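Local atomic coordinates of 2,3-dihydroxybenzoate-AMP ligase (Bacillus subtilis, PDB entry 1MDB), a protein that belongs to the AMP-binding enzyme family of the ANL clan and is modelled with adenosine monophosphate and 2,3-dihydroxy-benzoic acid bound. Residues Asp263-Pro266 and Leu267-Arg270; Pro280-Ala283 and Met284-Asp288; Arg316-Lys319 and Ala320-Cys324. All blocks are in the same frame, centred on the assembly; numbering follows the deposited sequence.

Interaction 1: residues Asp263-Pro266 and Leu267-Arg270; sequences DAFP and LIER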
loop_
_atom_site.group_PDB
_atom_site.type_symbol
_atom_site.label_atom_id
_atom_site.label_comp_id
_atom_site.label_asym_id
_atom_site.label_seq_id
_atom_site.Cartn_x
_atom_site.Cartn_y
_atom_site.Cartn_z
ATOM N N ASP A 263 -0.178 -20.301 -2.964
ATOM C CA ASP A 263 -0.512 -19.763 -4.273
ATOM C C ASP A 263 0.669 -19.107 -4.978
ATOM O O ASP A 263 0.886 -19.330 -6.165
ATOM C CB ASP A 263 -1.655 -18.747 -4.165
ATOM C CG ASP A 263 -3.002 -19.406 -3.942
ATOM O OD1 ASP A 263 -3.235 -20.478 -4.541
ATOM O OD2 ASP A 263 -3.829 -18.848 -3.185
ATOM N N ALA A 264 1.433 -18.308 -4.236
ATOM C CA ALA A 264 2.574 -17.571 -4.774
ATOM C C ALA A 264 3.824 -18.365 -5.165
ATOM O O ALA A 264 4.420 -18.099 -6.208
ATOM C CB ALA A 264 2.967 -16.464 -3.795
ATOM N N PHE A 265 4.238 -19.312 -4.330
ATOM C CA PHE A 265 5.442 -20.089 -4.625
ATOM C C PHE A 265 5.405 -20.793 -5.982
ATOM O O PHE A 265 6.311 -20.614 -6.791
ATOM C CB PHE A 265 5.717 -21.087 -3.490
ATOM C CG PHE A 265 6.330 -20.450 -2.262
ATOM C CD1 PHE A 265 6.190 -19.082 -2.026
ATOM C CD2 PHE A 265 7.018 -21.221 -1.329
ATOM C CE1 PHE A 265 6.721 -18.488 -0.883
ATOM C CE2 PHE A 265 7.556 -20.637 -0.175
ATOM C CZ PHE A 265 7.405 -19.267 0.048
ATOM N N PRO A 266 4.359 -21.590 -6.256
ATOM C CA PRO A 266 4.309 -22.269 -7.557
ATOM C C PRO A 266 4.422 -21.247 -8.687
ATOM O O PRO A 266 5.110 -21.469 -9.680
ATOM C CB PRO A 266 2.945 -22.956 -7.536
ATOM C CG PRO A 266 2.731 -23.238 -6.079
ATOM C CD PRO A 266 3.200 -21.958 -5.426
ATOM N N LEU A 267 3.752 -20.113 -8.513
ATOM C CA LEU A 267 3.761 -19.037 -9.500
ATOM C C LEU A 267 5.165 -18.468 -9.689
ATOM O O LEU A 267 5.560 -18.107 -10.790
ATOM C CB LEU A 267 2.807 -17.921 -9.052
ATOM C CG LEU A 267 1.467 -17.677 -9.758
ATOM C CD1 LEU A 267 1.117 -18.806 -10.719
ATOM C CD2 LEU A 267 0.399 -17.486 -8.699
ATOM N N ILE A 268 5.920 -18.379 -8.604
ATOM C CA ILE A 268 7.269 -17.846 -8.691
ATOM C C ILE A 268 8.156 -18.799 -9.491
ATOM O O ILE A 268 8.935 -18.371 -10.345
ATOM C CB ILE A 268 7.855 -17.617 -7.280
ATOM C CG1 ILE A 268 7.030 -16.544 -6.564
ATOM C CG2 ILE A 268 9.316 -17.198 -7.379
ATOM C CD1 ILE A 268 7.480 -16.234 -5.154
ATOM N N GLU A 269 8.025 -20.093 -9.226
ATOM C CA GLU A 269 8.821 -21.083 -9.947
ATOM C C GLU A 269 8.335 -21.271 -11.390
ATOM O O GLU A 269 9.138 -21.310 -12.325
ATOM C CB GLU A 269 8.789 -22.427 -9.214
ATOM C CG GLU A 269 9.155 -23.613 -10.102
ATOM C CD GLU A 269 9.422 -24.878 -9.314
ATOM O OE1 GLU A 269 8.695 -25.143 -8.330
ATOM O OE2 GLU A 269 10.358 -25.614 -9.692
ATOM N N ARG A 270 7.022 -21.389 -11.567
ATOM C CA ARG A 270 6.465 -21.584 -12.898
ATOM C C ARG A 270 6.705 -20.386 -13.811
ATOM O O ARG A 270 7.191 -20.541 -14.928
ATOM C CB ARG A 270 4.960 -21.874 -12.815
ATOM C CG ARG A 270 4.295 -21.996 -14.177
ATOM C CD ARG A 270 2.817 -22.336 -14.068
ATOM N NE ARG A 270 2.170 -22.278 -15.378
ATOM C CZ ARG A 270 0.905 -22.617 -15.617
ATOM N NH1 ARG A 270 0.121 -23.050 -14.634
ATOM N NH2 ARG A 270 0.417 -22.521 -16.846
#

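Interaction 2: residues Pro280-Ala283 and Met284-Asp288; sequences PPLA and MVWMD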
loop_
_atom_site.group_PDB
_atom_site.type_symbol
_atom_site.label_atom_id
_atom_site.label_comp_id
_atom_site.label_asym_id
_atom_site.label_seq_id
_atom_site.Cartn_x
_atom_site.Cartn_y
_atom_site.Cartn_z
ATOM N N PRO A 280 5.378 -6.877 6.420
ATOM C CA PRO A 280 5.990 -7.661 7.498
ATOM C C PRO A 280 5.317 -8.961 7.962
ATOM O O PRO A 280 5.960 -10.010 7.994
ATOM C CB PRO A 280 6.147 -6.633 8.628
ATOM C CG PRO A 280 6.420 -5.376 7.877
ATOM C CD PRO A 280 5.391 -5.440 6.752
ATOM N N PRO A 281 4.027 -8.918 8.342
ATOM C CA PRO A 281 3.378 -10.159 8.789
ATOM C C PRO A 281 3.501 -11.290 7.764
ATOM O O PRO A 281 3.752 -12.438 8.117
ATOM C CB PRO A 281 1.922 -9.740 8.977
ATOM C CG PRO A 281 2.005 -8.300 9.275
ATOM C CD PRO A 281 3.071 -7.798 8.350
ATOM N N LEU A 282 3.308 -10.950 6.492
ATOM C CA LEU A 282 3.363 -11.929 5.410
ATOM C C LEU A 282 4.803 -12.410 5.213
ATOM O O LEU A 282 5.037 -13.593 4.984
ATOM C CB LEU A 282 2.811 -11.304 4.118
ATOM C CG LEU A 282 2.525 -12.223 2.923
ATOM C CD1 LEU A 282 1.514 -13.294 3.314
ATOM C CD2 LEU A 282 1.989 -11.383 1.768
ATOM N N ALA A 283 5.759 -11.488 5.316
ATOM C CA ALA A 283 7.178 -11.832 5.178
ATOM C C ALA A 283 7.527 -12.965 6.144
ATOM O O ALA A 283 8.267 -13.882 5.798
ATOM C CB ALA A 283 8.038 -10.625 5.467
ATOM N N MET A 284 6.990 -12.907 7.355
ATOM C CA MET A 284 7.249 -13.956 8.334
ATOM C C MET A 284 6.673 -15.293 7.839
ATOM O O MET A 284 7.324 -16.336 7.924
ATOM C CB MET A 284 6.617 -13.595 9.679
ATOM C CG MET A 284 7.008 -12.215 10.193
ATOM S SD MET A 284 8.803 -11.980 10.282
ATOM C CE MET A 284 8.914 -10.328 11.035
ATOM N N VAL A 285 5.446 -15.266 7.330
ATOM C CA VAL A 285 4.827 -16.492 6.830
ATOM C C VAL A 285 5.627 -17.055 5.655
ATOM O O VAL A 285 5.814 -18.265 5.546
ATOM C CB VAL A 285 3.364 -16.251 6.374
ATOM C CG1 VAL A 285 2.775 -17.533 5.782
ATOM C CG2 VAL A 285 2.515 -15.802 7.559
ATOM N N TRP A 286 6.103 -16.176 4.782
ATOM C CA TRP A 286 6.872 -16.612 3.621
ATOM C C TRP A 286 8.196 -17.245 4.022
ATOM O O TRP A 286 8.613 -18.246 3.429
ATOM C CB TRP A 286 7.119 -15.435 2.674
ATOM C CG TRP A 286 5.972 -15.184 1.725
ATOM C CD1 TRP A 286 4.636 -15.198 2.026
ATOM C CD2 TRP A 286 6.065 -14.883 0.326
ATOM N NE1 TRP A 286 3.896 -14.926 0.899
ATOM C CE2 TRP A 286 4.746 -14.729 -0.156
ATOM C CE3 TRP A 286 7.134 -14.724 -0.565
ATOM C CZ2 TRP A 286 4.469 -14.428 -1.495
ATOM C CZ3 TRP A 286 6.859 -14.424 -1.897
ATOM C CH2 TRP A 286 5.536 -14.278 -2.348
ATOM N N MET A 287 8.854 -16.664 5.027
ATOM C CA MET A 287 10.121 -17.198 5.495
ATOM C C MET A 287 9.927 -18.578 6.112
ATOM O O MET A 287 10.726 -19.475 5.863
ATOM C CB MET A 287 10.788 -16.237 6.487
ATOM C CG MET A 287 11.163 -14.899 5.851
ATOM S SD MET A 287 12.387 -13.950 6.789
ATOM C CE MET A 287 13.853 -14.385 5.915
ATOM N N ASP A 288 8.867 -18.766 6.897
ATOM C CA ASP A 288 8.621 -20.090 7.479
ATOM C C ASP A 288 8.387 -21.076 6.346
ATOM O O ASP A 288 8.989 -22.150 6.294
ATOM C CB ASP A 288 7.373 -20.109 8.371
ATOM C CG ASP A 288 7.587 -19.424 9.701
ATOM O OD1 ASP A 288 6.673 -19.497 10.548
ATOM O OD2 ASP A 288 8.657 -18.811 9.902
#

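Interaction 3: residues Arg316-Lys319 and Ala320-Cys324; sequences RRVK and AVFGC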
loop_
_atom_site.group_PDB
_atom_site.type_symbol
_atom_site.label_atom_id
_atom_site.label_comp_id
_atom_site.label_asym_id
_atom_site.label_seq_id
_atom_site.Cartn_x
_atom_site.Cartn_y
_atom_site.Cartn_z
ATOM N N ARG A 316 17.504 -9.382 8.184
ATOM C CA ARG A 316 18.817 -10.005 8.000
ATOM C C ARG A 316 18.752 -11.427 7.445
ATOM O O ARG A 316 19.728 -11.923 6.890
ATOM C CB ARG A 316 19.570 -10.049 9.339
ATOM C CG ARG A 316 18.851 -10.895 10.364
ATOM C CD ARG A 316 19.757 -11.448 11.446
ATOM N NE ARG A 316 19.133 -12.624 12.052
ATOM C CZ ARG A 316 19.738 -13.457 12.892
ATOM N NH1 ARG A 316 21.001 -13.256 13.252
ATOM N NH2 ARG A 316 19.083 -14.513 13.356
ATOM N N ARG A 317 17.611 -12.085 7.602
ATOM C CA ARG A 317 17.462 -13.464 7.136
ATOM C C ARG A 317 17.114 -13.621 5.656
ATOM O O ARG A 317 17.316 -14.689 5.075
ATOM C CB ARG A 317 16.394 -14.172 7.967
ATOM C CG ARG A 317 16.697 -14.279 9.446
ATOM C CD ARG A 317 15.483 -14.827 10.170
ATOM N NE ARG A 317 15.098 -16.131 9.640
ATOM C CZ ARG A 317 13.891 -16.670 9.782
ATOM N NH1 ARG A 317 12.939 -16.018 10.437
ATOM N NH2 ARG A 317 13.637 -17.866 9.268
ATOM N N VAL A 318 16.586 -12.565 5.049
ATOM C CA VAL A 318 16.184 -12.612 3.645
ATOM C C VAL A 318 17.230 -13.215 2.708
ATOM O O VAL A 318 16.921 -14.113 1.921
ATOM C CB VAL A 318 15.803 -11.204 3.138
ATOM C CG1 VAL A 318 15.485 -11.245 1.643
ATOM C CG2 VAL A 318 14.596 -10.691 3.915
ATOM N N LYS A 319 18.460 -12.723 2.798
ATOM C CA LYS A 319 19.549 -13.194 1.946
ATOM C C LYS A 319 19.755 -14.705 1.964
ATOM O O LYS A 319 19.995 -15.309 0.924
ATOM C CB LYS A 319 20.854 -12.514 2.345
ATOM C CG LYS A 319 22.055 -12.956 1.528
ATOM C CD LYS A 319 23.319 -12.245 1.993
ATOM C CE LYS A 319 23.200 -10.736 1.823
ATOM N NZ LYS A 319 24.392 -10.015 2.353
ATOM N N ALA A 320 19.657 -15.307 3.146
ATOM C CA ALA A 320 19.849 -16.744 3.299
ATOM C C ALA A 320 18.620 -17.600 2.997
ATOM O O ALA A 320 18.753 -18.700 2.460
ATOM C CB ALA A 320 20.346 -17.047 4.710
ATOM N N VAL A 321 17.432 -17.112 3.350
ATOM C CA VAL A 321 16.210 -17.881 3.115
ATOM C C VAL A 321 15.728 -17.825 1.667
ATOM O O VAL A 321 15.231 -18.820 1.142
ATOM C CB VAL A 321 15.051 -17.418 4.037
ATOM C CG1 VAL A 321 13.743 -18.095 3.617
ATOM C CG2 VAL A 321 15.364 -17.772 5.484
ATOM N N PHE A 322 15.869 -16.667 1.027
ATOM C CA PHE A 322 15.433 -16.519 -0.355
ATOM C C PHE A 322 16.581 -16.354 -1.343
ATOM O O PHE A 322 16.377 -16.449 -2.552
ATOM C CB PHE A 322 14.485 -15.329 -0.495
ATOM C CG PHE A 322 13.207 -15.477 0.277
ATOM C CD1 PHE A 322 13.088 -14.948 1.554
ATOM C CD2 PHE A 322 12.117 -16.140 -0.279
ATOM C CE1 PHE A 322 11.903 -15.073 2.266
ATOM C CE2 PHE A 322 10.929 -16.269 0.426
ATOM C CZ PHE A 322 10.822 -15.732 1.703
ATOM N N GLY A 323 17.779 -16.096 -0.832
ATOM C CA GLY A 323 18.933 -15.944 -1.698
ATOM C C GLY A 323 18.853 -14.759 -2.633
ATOM O O GLY A 323 19.456 -14.761 -3.706
ATOM N N CYS A 324 18.114 -13.736 -2.236
ATOM C CA CYS A 324 17.978 -12.557 -3.071
ATOM C C CYS A 324 18.181 -11.289 -2.262
ATOM O O CYS A 324 18.400 -11.339 -1.059
ATOM C CB CYS A 324 16.594 -12.539 -3.726
ATOM S SG CYS A 324 15.208 -12.490 -2.563
HETATM O O HOH W 1 20.546 -14.363 6.044
#

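Interaction 1: residues Asp263-Pro266 and Leu267-Arg270
Three successive i to i+4 backbone bonds tie 263-266 to 267-270 as one run of helix 261-271: I268 N gives its hydrogen to A264 O, E269 N to F265 O at 3.0 Å, and R270 N to P266 O at 2.7 Å. The first of them is the most bent, with an angle of 142° at the hydrogen, whereas the next two are within 20° of straight. P266 has no N-H to offer, and the helix kinks where its ring nitrogen leaves the turn before it without a bond.

Side chains of the second half lie back over carbonyls of the first. The CG1 branch of I268 sits beside its own backbone N (chi1 -64°), which brings CG1 to 3.1 Å from A264 O, the oxygen already taken by I268 N. Beyond it the chain runs extended, and I268 CD1 comes to 4.4 Å from F265 CD1, meeting that ring obliquely. L267 has both torsions away from the usual staggered values, and its CD2 methyl lies 3.2 Å from D263 O. R270 also lays its CB against a carbonyl, 3.2 Å from P266 O, while its extended chain carries the guanidinium away from the turn.

Outward, A264, F265 and I268 face helix 280-292, where the F265 ring meets W286 edge-to-face; A264 and I268 also touch L227 of strand 225-228. The carboxylate of D263 turns to S258 OG, and E269 makes a weak bond to D296 N. The division is consistent with an amphipathic helix: the main-chain bonds occupy the carbonyls of A264, F265 and P266, the buried face offers hydrocarbon to its neighbours, and the charged ends of D263 and E269 find partners beyond the two segments.

Interaction 2: residues Pro280-Ala283 and Met284-Asp288
L282 and W286, one helical turn apart, touch by side chain on helix 280-292, the helix of a beta-alpha-beta unit that links strand 275-278 to strand 302-306. The branch point of the leucine does the touching: L282 CG lies 3.6 Å from W286 NE1, and its CD1 methyl reaches the same corner of the indole at 3.8 Å from W286 NE1. The two side chains cross obliquely. With chi1 at -169° the isopropyl end of L282 lies toward the pyrrole part of W286.

Beneath this pair the backbone sets the spacing. W286 N donates to L282 O at 2.8 Å with an angle of 160° at the hydrogen, and M287 N to A283 O in the next bond along. The first turn is built on two prolines, whose carbonyls accept from M284 N and, weakly at 3.4 Å between P281 O and V285 N, from V285 N.

Further out, the indole is fixed from several directions. Its NE1 is hydrogen-bonded to P259 O, which holds the rotation of the ring, and T276 and L278 of the preceding strand touch it. M284 and V285 instead pack on H456 of strand 455-465, so the helix is shared between different neighbours. At the first turn M284 CG stands beside its own backbone N (chi1 -53°), which brings it to 3.3 Å from P280 O.

Interaction 3: residues Arg316-Lys319 and Ala320-Cys324
R317, just ahead of the short helix 318-321, reaches V321 at the C-terminal end of that helix, where G323 with positive phi ends the helical run and the chain leads into strand 325-331 of the mixed sheet. The arginine starts with CB against M287 of helix 280-292. CG then stands beside the backbone N (chi1 -61°), and the chain bends at chi3 (58°). At the tip the guanidinium passes V321 obliquely, R317 NH2 lying 4.2 Å from V321 CG2.

The same two residues are joined through the main chain: V321 N donates to R317 O at 3.0 Å with an angle of 165° at the hydrogen. A320 N also reaches that oxygen, but weakly, and a water that donates to R316 O accepts a second weak bond from A320 N. One residue on, F322 N donates to V318 O at 2.9 Å, and this carbonyl oxygen lies at the edge of the F322 ring, in its plane.

V318 and F322 turn inward, to F310 and to L303 of strand 302-306 respectively, whereas K319 sends its amine to E346 in a salt bridge. On one face of the F322 ring the V321 CG1 methyl stands 3.7 Å above the plane, offset toward the rim.

Helix 280-292 is common ground. Through W286, interaction 2 meets interaction 1, A264 CB lying 3.4 Å from W286 CZ2; through M287 it meets interaction 3, M287 CG lying 3.7 Å from F322 CE1. Interactions 1 and 3 do not touch, their nearest atoms being about 5 Å apart. Interaction 2 is the buried one, its side-chain contact a leucine against an indole. The other two are partly buried, and each pairs an inward apolar side with charged residues: D263 and E269 in 263-270, R316 and K319 in 316-324. Helix runs right through the first two contacts, kinked at P266 in the first, whereas the third follows a helix to its end and adds a water.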